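Local atomic coordinates of methyl-coenzyme M reductase gamma subunit (Methermicoccus shengliensis DSM 18856, PDB entry 7NKG), a protein that forms the gamma subunit of methyl-coenzyme M reductase, the factor 430 enzyme that in methanogens releases methane from methyl-coenzyme M. Residues M92-A97 / K211-Y216; E72-A77 / N109-D114; D81-V86 / E125-D130. All coordinates share one frame; numbering follows the deposited sequence.

Contacts 2 and 3 are neighbours, with centres about 9 Å apart, on the same side of the chain's centre. Helix 75-79 leads into strand 83-90, and the loop 109-114 runs toward the strand next to 122-127. Thr74 of contact 2 also reaches Asp130 of contact 3. Contact 1 lies on the opposite side, its centre about 28 Å from that of contact 2. Contacts 1 and 3 are buried; contact 2 is only partly so. Contact 1 joins a loop to the end of helix 206-212 and the residues after it, through threonine hydroxyls and apolar groups. Contact 2 rests mainly on Arg111, which holds one carbonyl and packs against a threonine methyl. Contact 3 combines sheet bonds with a salt bridge between Asp81 and Arg129.

Contact 1. Residues M92-A97 / K211-Y216; sequences MYNAPA and KRTTIY
Met92 meets Ile215 where the loop after strand 83-90 packs on the segment that leaves helix 206-212. The second segment holds an ST turn: Thr213 OG1 accepts from the backbone N of Ile215. The side chains of Met92 and Ile215 lie roughly perpendicular, with Met92 CG 4.0 Å from Ile215 CD1. The side chain of Met92 is about 8 Å from a bound factor 430. Its backbone hydrogen-bonds with that of His159, which lines the factor 430 pocket, so the loop lies next to that pocket. Next, Asn94 OD1 touches two methyl groups, 3.6 Å from Ile215 CG2 and 3.7 Å from Thr213 CG2. A water donates to both Asn94 OD1 and Ile215 O and ties the two segments together. Ala95 gives its carbonyl to Thr213: OG1 donates to Ala95 O at 2.8 Å, from above the carbonyl plane. This hydroxyl is anti to its own backbone N (chi1 -169°), which turns it toward the first loop. It therefore donates across the contact while accepting within its own turn. Pro96 stands nearest to Thr213 in the backbone. Its carbonyl oxygen takes two bonds from Thr214. The Thr214 hydroxyl also bonds to Thr98, beyond the segment. Chi1 of 62° puts Thr214 OG1 between its backbone N and carbonyl carbon, so hydroxyl and amide can reach one acceptor: Thr214 OG1 lies 2.9 Å from Pro96 O, and Thr214 N 3.0 Å.

Contact 2. Residues E72-A77 / N109-D114; sequences EPTPGA and NHRGVD
Arg111 reaches across to the backbone of Glu72, just ahead of the N-cap of helix 75-79. The cap itself is Thr74, whose OG1 accepts from Ala77 N at 3.0 Å. The arginine presents the end of its guanidinium group. NH1 and NH2 both donate to the single carbonyl oxygen of Glu72, with NH2 to O at 3.0 Å and NH1 to O at 3.1 Å. That oxygen lies in the guanidinium plane. NH2 also lies in the carbonyl plane, whereas NH1 is tilted 33° from it. The bend at chi3 (64°) turns the group toward this oxygen. Nearer the backbone, the Thr74 and Arg111 side chains run alongside each other with opposite headings. Arg111 NE bonds to the backbone of another protein chain, so the side chain also takes part in the subunit interface. With an alanine here, Glu72 O would probably lose both donors, and the neighbouring chain the bond from NE. Thr74 OG1 has a further partner in Asp130. The methyl of Thr74 is the branch that touches the arginine: CG2 lies 4.0 Å from Arg111 CB and 3.9 Å from Arg111 O.

Contact 3. Residues D81-V86 / E125-D130; sequences DRIRYV and EARERD
The contact belongs to an antiparallel strand pair, 83-86 with 125-127, and to the start of helix 128-140. Arg84 and Ala126 form a hydrogen-bonded pair: Arg84 N donates to Ala126 O at 3.0 Å, and Ala126 N returns a bond to Arg84 O. Ile83 with Arg127 and Tyr85 with Glu125 are non-hydrogen-bonded pairs. Tyr85 CB packs on Glu125 CG, and Ile83 CD1 rests 3.8 Å from Arg127 CD. Strands 83-90 and 122-127 are the inner pair of a four-stranded antiparallel sheet. After the N-cap residue Arg127, Glu128 N donates to Arg82 O and carries the pairing into the helix. Asp81 then grips its first turn. Asp81 OD2 accepts from Arg129 NE at 2.8 Å on the syn side and from Arg129 N at 2.9 Å on the anti side. Arg129 CG sits between its backbone N and carbonyl carbon (chi1 74°) and the chain bends at chi3, which brings NE back to the oxygen its amide meets. Arg129 NH2 meets the syn lone pair of Asp81 OD1. The carboxylate and guanidinium planes are 28° apart, a nearly coplanar side-on salt bridge. Three bonds to two oxygens hold the carboxylate in place, and the arginine would be expected to favour its charged form. Arg127 NH2 donates to Asp81 O at 2.9 Å, while NE and NH1 of Arg127 bond to the backbone of another protein chain. Glu128 CG packs on Arg84 CG. Glu128 OE2 forms a salt bridge with Arg44. Arg84 NH2 bonds to the backbone of a different protein chain. Glu128 OE1 takes two waters, which lead to Arg82 N and Arg84 NE.

Contact 1. Residues M92-A97 / K211-Y216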
loop_
_atom_site.group_PDB
_atom_site.type_symbol
_atom_site.label_atom_id
_atom_site.label_comp_id
_atom_site.label_asym_id
_atom_site.label_seq_id
_atom_site.Cartn_x
_atom_site.Cartn_y
_atom_site.Cartn_z
ATOM N N MET C 92 20.523 3.890 38.965
ATOM C CA MET C 92 19.332 4.362 39.659
ATOM C C MET C 92 19.493 4.275 41.205
ATOM O O MET C 92 18.651 4.818 41.923
ATOM C CB MET C 92 18.109 3.590 39.170
ATOM C CG MET C 92 17.725 4.010 37.758
ATOM S SD MET C 92 16.334 3.140 37.070
ATOM C CE MET C 92 15.009 3.716 38.120
ATOM N N TYR C 93 20.602 3.671 41.705
ATOM C CA TYR C 93 20.897 3.600 43.128
ATOM C C TYR C 93 21.648 4.855 43.543
ATOM O O TYR C 93 22.799 4.818 43.964
ATOM C CB TYR C 93 21.646 2.300 43.451
ATOM C CG TYR C 93 20.705 1.136 43.248
ATOM C CD1 TYR C 93 19.619 0.945 44.095
ATOM C CD2 TYR C 93 20.751 0.381 42.085
ATOM C CE1 TYR C 93 18.634 0.014 43.808
ATOM C CE2 TYR C 93 19.795 -0.589 41.811
ATOM C CZ TYR C 93 18.742 -0.776 42.686
ATOM O OH TYR C 93 17.767 -1.699 42.423
ATOM N N ASN C 94 20.952 5.972 43.393
ATOM C CA ASN C 94 21.412 7.295 43.806
ATOM C C ASN C 94 22.698 7.745 43.167
ATOM O O ASN C 94 23.417 8.576 43.752
ATOM C CB ASN C 94 21.509 7.385 45.319
ATOM C CG ASN C 94 20.208 7.114 45.997
ATOM O OD1 ASN C 94 19.140 7.412 45.445
ATOM N ND2 ASN C 94 20.258 6.569 47.204
ATOM N N ALA C 95 22.937 7.396 41.863
ATOM C CA ALA C 95 24.043 8.064 41.133
ATOM C C ALA C 95 23.678 9.577 41.125
ATOM O O ALA C 95 22.471 9.888 41.067
ATOM C CB ALA C 95 24.136 7.602 39.703
ATOM N N PRO C 96 24.621 10.495 41.370
ATOM C CA PRO C 96 24.238 11.916 41.428
ATOM C C PRO C 96 23.422 12.376 40.214
ATOM O O PRO C 96 22.421 13.095 40.344
ATOM C CB PRO C 96 25.565 12.650 41.525
ATOM C CG PRO C 96 26.494 11.660 42.082
ATOM C CD PRO C 96 26.073 10.320 41.563
ATOM N N ALA C 97 23.816 11.881 39.026
ATOM C CA ALA C 97 23.170 12.278 37.797
ATOM C C ALA C 97 21.977 11.450 37.420
ATOM O O ALA C 97 21.928 10.247 37.690
ATOM C CB ALA C 97 24.171 12.213 36.659
ATOM N N LYS C 211 22.620 12.190 49.371
ATOM C CA LYS C 211 22.503 13.635 49.579
ATOM C C LYS C 211 22.690 14.437 48.300
ATOM O O LYS C 211 22.168 15.557 48.205
ATOM C CB LYS C 211 23.553 14.121 50.586
ATOM C CG LYS C 211 23.197 13.875 52.033
ATOM C CD LYS C 211 24.357 14.133 52.951
ATOM C CE LYS C 211 23.943 13.773 54.382
ATOM N NZ LYS C 211 24.923 14.243 55.380
ATOM N N ARG C 212 23.498 13.927 47.356
ATOM C CA ARG C 212 23.810 14.647 46.117
ATOM C C ARG C 212 22.944 14.240 44.919
ATOM O O ARG C 212 23.015 14.909 43.879
ATOM C CB ARG C 212 25.278 14.404 45.747
ATOM C CG ARG C 212 26.274 14.999 46.739
ATOM C CD ARG C 212 27.665 14.860 46.169
ATOM N NE ARG C 212 28.731 15.362 47.045
ATOM C CZ ARG C 212 29.101 16.639 47.164
ATOM N NH1 ARG C 212 28.464 17.592 46.491
ATOM N NH2 ARG C 212 30.100 16.973 47.974
ATOM N N THR C 213 22.148 13.164 45.027
ATOM C CA THR C 213 21.406 12.672 43.876
ATOM C C THR C 213 20.221 13.524 43.418
ATOM O O THR C 213 19.509 14.121 44.232
ATOM C CB THR C 213 20.944 11.217 44.076
ATOM O OG1 THR C 213 20.449 10.715 42.826
ATOM C CG2 THR C 213 19.876 11.074 45.177
ATOM N N THR C 214 20.029 13.542 42.079
ATOM C CA THR C 214 18.891 14.154 41.410
ATOM C C THR C 214 17.790 13.093 41.153
ATOM O O THR C 214 16.832 13.429 40.483
ATOM C CB THR C 214 19.338 14.797 40.075
ATOM O OG1 THR C 214 19.851 13.780 39.202
ATOM C CG2 THR C 214 20.359 15.921 40.279
ATOM N N ILE C 215 17.904 11.837 41.662
ATOM C CA ILE C 215 16.843 10.842 41.475
ATOM C C ILE C 215 16.029 10.751 42.767
ATOM O O ILE C 215 16.599 10.793 43.862
ATOM C CB ILE C 215 17.385 9.413 41.088
ATOM C CG1 ILE C 215 16.265 8.581 40.396
ATOM C CG2 ILE C 215 17.962 8.634 42.314
ATOM C CD1 ILE C 215 16.722 7.279 39.752
ATOM N N TYR C 216 14.718 10.578 42.639
ATOM C CA TYR C 216 13.866 10.343 43.804
ATOM C C TYR C 216 13.848 8.830 44.053
ATOM O O TYR C 216 13.911 8.041 43.107
ATOM C CB TYR C 216 12.422 10.809 43.547
ATOM C CG TYR C 216 12.259 12.314 43.488
ATOM C CD1 TYR C 216 12.235 13.075 44.647
ATOM C CD2 TYR C 216 12.089 12.967 42.277
ATOM C CE1 TYR C 216 12.030 14.449 44.606
ATOM C CE2 TYR C 216 11.916 14.345 42.219
ATOM C CZ TYR C 216 11.895 15.086 43.388
ATOM O OH TYR C 216 11.750 16.456 43.330
HETATM O O HOH W 1 17.010 9.113 46.034
#

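Contact 2. Residues E72-A77 / N109-D114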
loop_
_atom_site.group_PDB
_atom_site.type_symbol
_atom_site.label_atom_id
_atom_site.label_comp_id
_atom_site.label_asym_id
_atom_site.label_seq_id
_atom_site.Cartn_x
_atom_site.Cartn_y
_atom_site.Cartn_z
ATOM N N GLU C 72 28.176 33.749 17.170
ATOM C CA GLU C 72 29.595 33.443 17.168
ATOM C C GLU C 72 29.788 31.933 17.169
ATOM O O GLU C 72 29.272 31.268 18.069
ATOM C CB GLU C 72 30.267 34.063 18.408
ATOM C CG GLU C 72 31.782 33.880 18.447
ATOM C CD GLU C 72 32.629 34.866 17.661
ATOM O OE1 GLU C 72 32.086 35.903 17.215
ATOM O OE2 GLU C 72 33.840 34.595 17.487
ATOM N N PRO C 73 30.602 31.372 16.257
ATOM C CA PRO C 73 30.882 29.932 16.342
ATOM C C PRO C 73 31.638 29.609 17.621
ATOM O O PRO C 73 32.400 30.445 18.135
ATOM C CB PRO C 73 31.795 29.659 15.139
ATOM C CG PRO C 73 31.670 30.830 14.263
ATOM C CD PRO C 73 31.332 31.992 15.133
ATOM N N THR C 74 31.439 28.393 18.133
ATOM C CA THR C 74 32.209 27.903 19.272
ATOM C C THR C 74 33.667 27.689 18.770
ATOM O O THR C 74 33.884 27.596 17.547
ATOM C CB THR C 74 31.683 26.533 19.744
ATOM O OG1 THR C 74 31.836 25.599 18.663
ATOM C CG2 THR C 74 30.227 26.561 20.177
ATOM N N PRO C 75 34.655 27.481 19.663
ATOM C CA PRO C 75 36.022 27.208 19.177
ATOM C C PRO C 75 36.078 25.981 18.253
ATOM O O PRO C 75 36.747 26.018 17.211
ATOM C CB PRO C 75 36.826 27.024 20.466
ATOM C CG PRO C 75 36.035 27.762 21.508
ATOM C CD PRO C 75 34.610 27.526 21.135
ATOM N N GLY C 76 35.316 24.947 18.592
ATOM C CA GLY C 76 35.243 23.739 17.775
ATOM C C GLY C 76 34.645 23.971 16.400
ATOM O O GLY C 76 35.141 23.428 15.412
ATOM N N ALA C 77 33.583 24.779 16.316
ATOM C CA ALA C 77 32.950 25.078 15.031
ATOM C C ALA C 77 33.886 25.939 14.179
ATOM O O ALA C 77 34.072 25.656 12.999
ATOM C CB ALA C 77 31.638 25.801 15.253
ATOM N N ASN C 109 24.253 25.225 30.087
ATOM C CA ASN C 109 25.609 25.706 30.338
ATOM C C ASN C 109 26.618 25.564 29.201
ATOM O O ASN C 109 27.714 26.115 29.335
ATOM C CB ASN C 109 26.126 25.002 31.574
ATOM C CG ASN C 109 25.228 25.305 32.753
ATOM O OD1 ASN C 109 25.283 26.410 33.314
ATOM N ND2 ASN C 109 24.338 24.392 33.095
ATOM N N HIS C 110 26.286 24.846 28.118
ATOM C CA HIS C 110 27.234 24.682 27.015
ATOM C C HIS C 110 26.618 25.123 25.694
ATOM O O HIS C 110 25.441 24.875 25.450
ATOM C CB HIS C 110 27.690 23.217 26.941
ATOM C CG HIS C 110 28.567 22.831 28.094
ATOM N ND1 HIS C 110 29.941 22.896 28.003
ATOM C CD2 HIS C 110 28.233 22.455 29.351
ATOM C CE1 HIS C 110 30.407 22.536 29.194
ATOM N NE2 HIS C 110 29.414 22.270 30.039
ATOM N N ARG C 111 27.405 25.804 24.860
ATOM C CA ARG C 111 26.920 26.273 23.564
ATOM C C ARG C 111 27.104 25.208 22.498
ATOM O O ARG C 111 28.055 24.427 22.577
ATOM C CB ARG C 111 27.678 27.520 23.114
ATOM C CG ARG C 111 27.727 28.623 24.157
ATOM C CD ARG C 111 28.431 29.851 23.676
ATOM N NE ARG C 111 27.690 30.446 22.556
ATOM C CZ ARG C 111 28.154 30.726 21.333
ATOM N NH1 ARG C 111 29.425 30.484 21.013
ATOM N NH2 ARG C 111 27.353 31.254 20.423
ATOM N N GLY C 112 26.243 25.224 21.477
ATOM C CA GLY C 112 26.379 24.329 20.332
ATOM C C GLY C 112 26.471 22.857 20.687
ATOM O O GLY C 112 27.394 22.158 20.245
ATOM N N VAL C 113 25.515 22.387 21.496
ATOM C CA VAL C 113 25.481 20.988 21.946
ATOM C C VAL C 113 24.245 20.267 21.444
ATOM O O VAL C 113 23.205 20.883 21.247
ATOM C CB VAL C 113 25.584 20.879 23.487
ATOM C CG1 VAL C 113 26.989 21.225 23.976
ATOM C CG2 VAL C 113 24.531 21.742 24.197
ATOM N N ASP C 114 24.349 18.949 21.319
ATOM C CA ASP C 114 23.248 18.103 20.862
ATOM C C ASP C 114 23.012 16.995 21.915
ATOM O O ASP C 114 23.439 15.850 21.734
ATOM C CB ASP C 114 23.583 17.530 19.481
ATOM C CG ASP C 114 22.543 16.555 18.935
ATOM O OD1 ASP C 114 21.355 16.705 19.276
ATOM O OD2 ASP C 114 22.914 15.664 18.155
#

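Contact 3. Residues D81-V86 / E125-D130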
loop_
_atom_site.group_PDB
_atom_site.type_symbol
_atom_site.label_atom_id
_atom_site.label_comp_id
_atom_site.label_asym_id
_atom_site.label_seq_id
_atom_site.Cartn_x
_atom_site.Cartn_y
_atom_site.Cartn_z
ATOM N N ASP C 81 36.100 21.166 13.641
ATOM C CA ASP C 81 36.276 19.841 14.253
ATOM C C ASP C 81 35.199 18.883 13.826
ATOM O O ASP C 81 34.085 19.305 13.502
ATOM C CB ASP C 81 36.219 19.914 15.784
ATOM C CG ASP C 81 37.330 20.666 16.478
ATOM O OD1 ASP C 81 38.305 21.043 15.802
ATOM O OD2 ASP C 81 37.234 20.854 17.703
ATOM N N ARG C 82 35.493 17.583 13.903
ATOM C CA ARG C 82 34.482 16.570 13.649
ATOM C C ARG C 82 33.488 16.564 14.830
ATOM O O ARG C 82 33.842 16.970 15.944
ATOM C CB ARG C 82 35.128 15.195 13.514
ATOM C CG ARG C 82 36.102 15.125 12.334
ATOM C CD ARG C 82 36.504 13.711 11.955
ATOM N NE ARG C 82 36.322 13.448 10.514
ATOM C CZ ARG C 82 37.277 13.309 9.587
ATOM N NH1 ARG C 82 36.952 13.069 8.322
ATOM N NH2 ARG C 82 38.562 13.407 9.917
ATOM N N ILE C 83 32.263 16.109 14.583
ATOM C CA ILE C 83 31.282 15.980 15.657
ATOM C C ILE C 83 31.620 14.680 16.393
ATOM O O ILE C 83 31.575 13.604 15.787
ATOM C CB ILE C 83 29.819 15.951 15.123
ATOM C CG1 ILE C 83 29.461 17.255 14.353
ATOM C CG2 ILE C 83 28.810 15.673 16.272
ATOM C CD1 ILE C 83 29.468 18.573 15.189
ATOM N N ARG C 84 31.878 14.777 17.699
ATOM C CA ARG C 84 32.162 13.624 18.562
ATOM C C ARG C 84 31.223 13.607 19.769
ATOM O O ARG C 84 30.460 14.546 19.953
ATOM C CB ARG C 84 33.639 13.642 19.003
ATOM C CG ARG C 84 34.624 13.545 17.857
ATOM C CD ARG C 84 34.458 12.313 16.993
ATOM N NE ARG C 84 35.636 12.152 16.146
ATOM C CZ ARG C 84 35.711 11.364 15.080
ATOM N NH1 ARG C 84 36.845 11.280 14.390
ATOM N NH2 ARG C 84 34.669 10.627 14.713
ATOM N N TYR C 85 31.308 12.568 20.614
ATOM C CA TYR C 85 30.353 12.417 21.699
ATOM C C TYR C 85 30.948 12.018 23.052
ATOM O O TYR C 85 32.060 11.488 23.130
ATOM C CB TYR C 85 29.319 11.387 21.248
ATOM C CG TYR C 85 29.875 9.991 21.275
ATOM C CD1 TYR C 85 30.593 9.489 20.202
ATOM C CD2 TYR C 85 29.759 9.203 22.405
ATOM C CE1 TYR C 85 31.247 8.271 20.288
ATOM C CE2 TYR C 85 30.364 7.971 22.481
ATOM C CZ TYR C 85 31.186 7.545 21.464
ATOM O OH TYR C 85 31.695 6.280 21.559
ATOM N N VAL C 86 30.149 12.252 24.110
ATOM C CA VAL C 86 30.428 11.855 25.488
ATOM C C VAL C 86 29.121 11.201 25.945
ATOM O O VAL C 86 28.090 11.878 25.936
ATOM C CB VAL C 86 30.787 13.068 26.380
ATOM C CG1 VAL C 86 30.868 12.661 27.852
ATOM C CG2 VAL C 86 32.102 13.701 25.927
ATOM N N GLU C 125 26.507 15.226 21.831
ATOM C CA GLU C 125 27.337 15.312 20.638
ATOM C C GLU C 125 27.645 16.798 20.433
ATOM O O GLU C 125 26.790 17.659 20.650
ATOM C CB GLU C 125 26.646 14.753 19.395
ATOM C CG GLU C 125 26.365 13.270 19.466
ATOM C CD GLU C 125 25.997 12.669 18.129
ATOM O OE1 GLU C 125 26.734 12.890 17.143
ATOM O OE2 GLU C 125 24.968 11.961 18.069
ATOM N N ALA C 126 28.869 17.102 20.039
ATOM C CA ALA C 126 29.281 18.485 19.783
ATOM C C ALA C 126 30.600 18.459 18.991
ATOM O O ALA C 126 31.247 17.409 18.906
ATOM C CB ALA C 126 29.462 19.251 21.117
ATOM N N ARG C 127 31.055 19.615 18.470
ATOM C CA ARG C 127 32.373 19.743 17.822
ATOM C C ARG C 127 33.430 19.233 18.830
ATOM O O ARG C 127 33.299 19.502 20.038
ATOM C CB ARG C 127 32.615 21.203 17.443
ATOM C CG ARG C 127 31.672 21.710 16.363
ATOM C CD ARG C 127 32.072 21.290 14.963
ATOM N NE ARG C 127 31.233 21.950 13.964
ATOM C CZ ARG C 127 31.466 21.944 12.656
ATOM N NH1 ARG C 127 30.654 22.592 11.828
ATOM N NH2 ARG C 127 32.513 21.286 12.161
ATOM N N GLU C 128 34.331 18.353 18.389
ATOM C CA GLU C 128 35.201 17.622 19.301
ATOM C C GLU C 128 35.803 18.433 20.485
ATOM O O GLU C 128 35.594 18.020 21.633
ATOM C CB GLU C 128 36.319 16.901 18.565
ATOM C CG GLU C 128 37.027 15.906 19.472
ATOM C CD GLU C 128 38.079 15.041 18.817
ATOM O OE1 GLU C 128 38.319 15.188 17.595
ATOM O OE2 GLU C 128 38.652 14.194 19.537
ATOM N N ARG C 129 36.505 19.572 20.242
ATOM C CA ARG C 129 37.089 20.304 21.382
ATOM C C ARG C 129 36.008 20.806 22.347
ATOM O O ARG C 129 36.244 20.783 23.552
ATOM C CB ARG C 129 38.036 21.417 20.958
ATOM C CG ARG C 129 37.395 22.663 20.392
ATOM C CD ARG C 129 38.457 23.524 19.721
ATOM N NE ARG C 129 39.013 22.842 18.551
ATOM C CZ ARG C 129 40.193 23.093 17.991
ATOM N NH1 ARG C 129 40.981 24.049 18.477
ATOM N NH2 ARG C 129 40.602 22.382 16.946
ATOM N N ASP C 130 34.810 21.175 21.835
ATOM C CA ASP C 130 33.692 21.607 22.686
ATOM C C ASP C 130 33.188 20.435 23.514
ATOM O O ASP C 130 32.858 20.617 24.690
ATOM C CB ASP C 130 32.520 22.142 21.857
ATOM C CG ASP C 130 32.864 23.190 20.830
ATOM O OD1 ASP C 130 33.899 23.889 21.007
ATOM O OD2 ASP C 130 32.111 23.321 19.860
HETATM O O HOH W 2 37.761 16.766 15.489
HETATM O O HOH W 3 38.409 12.831 16.345
#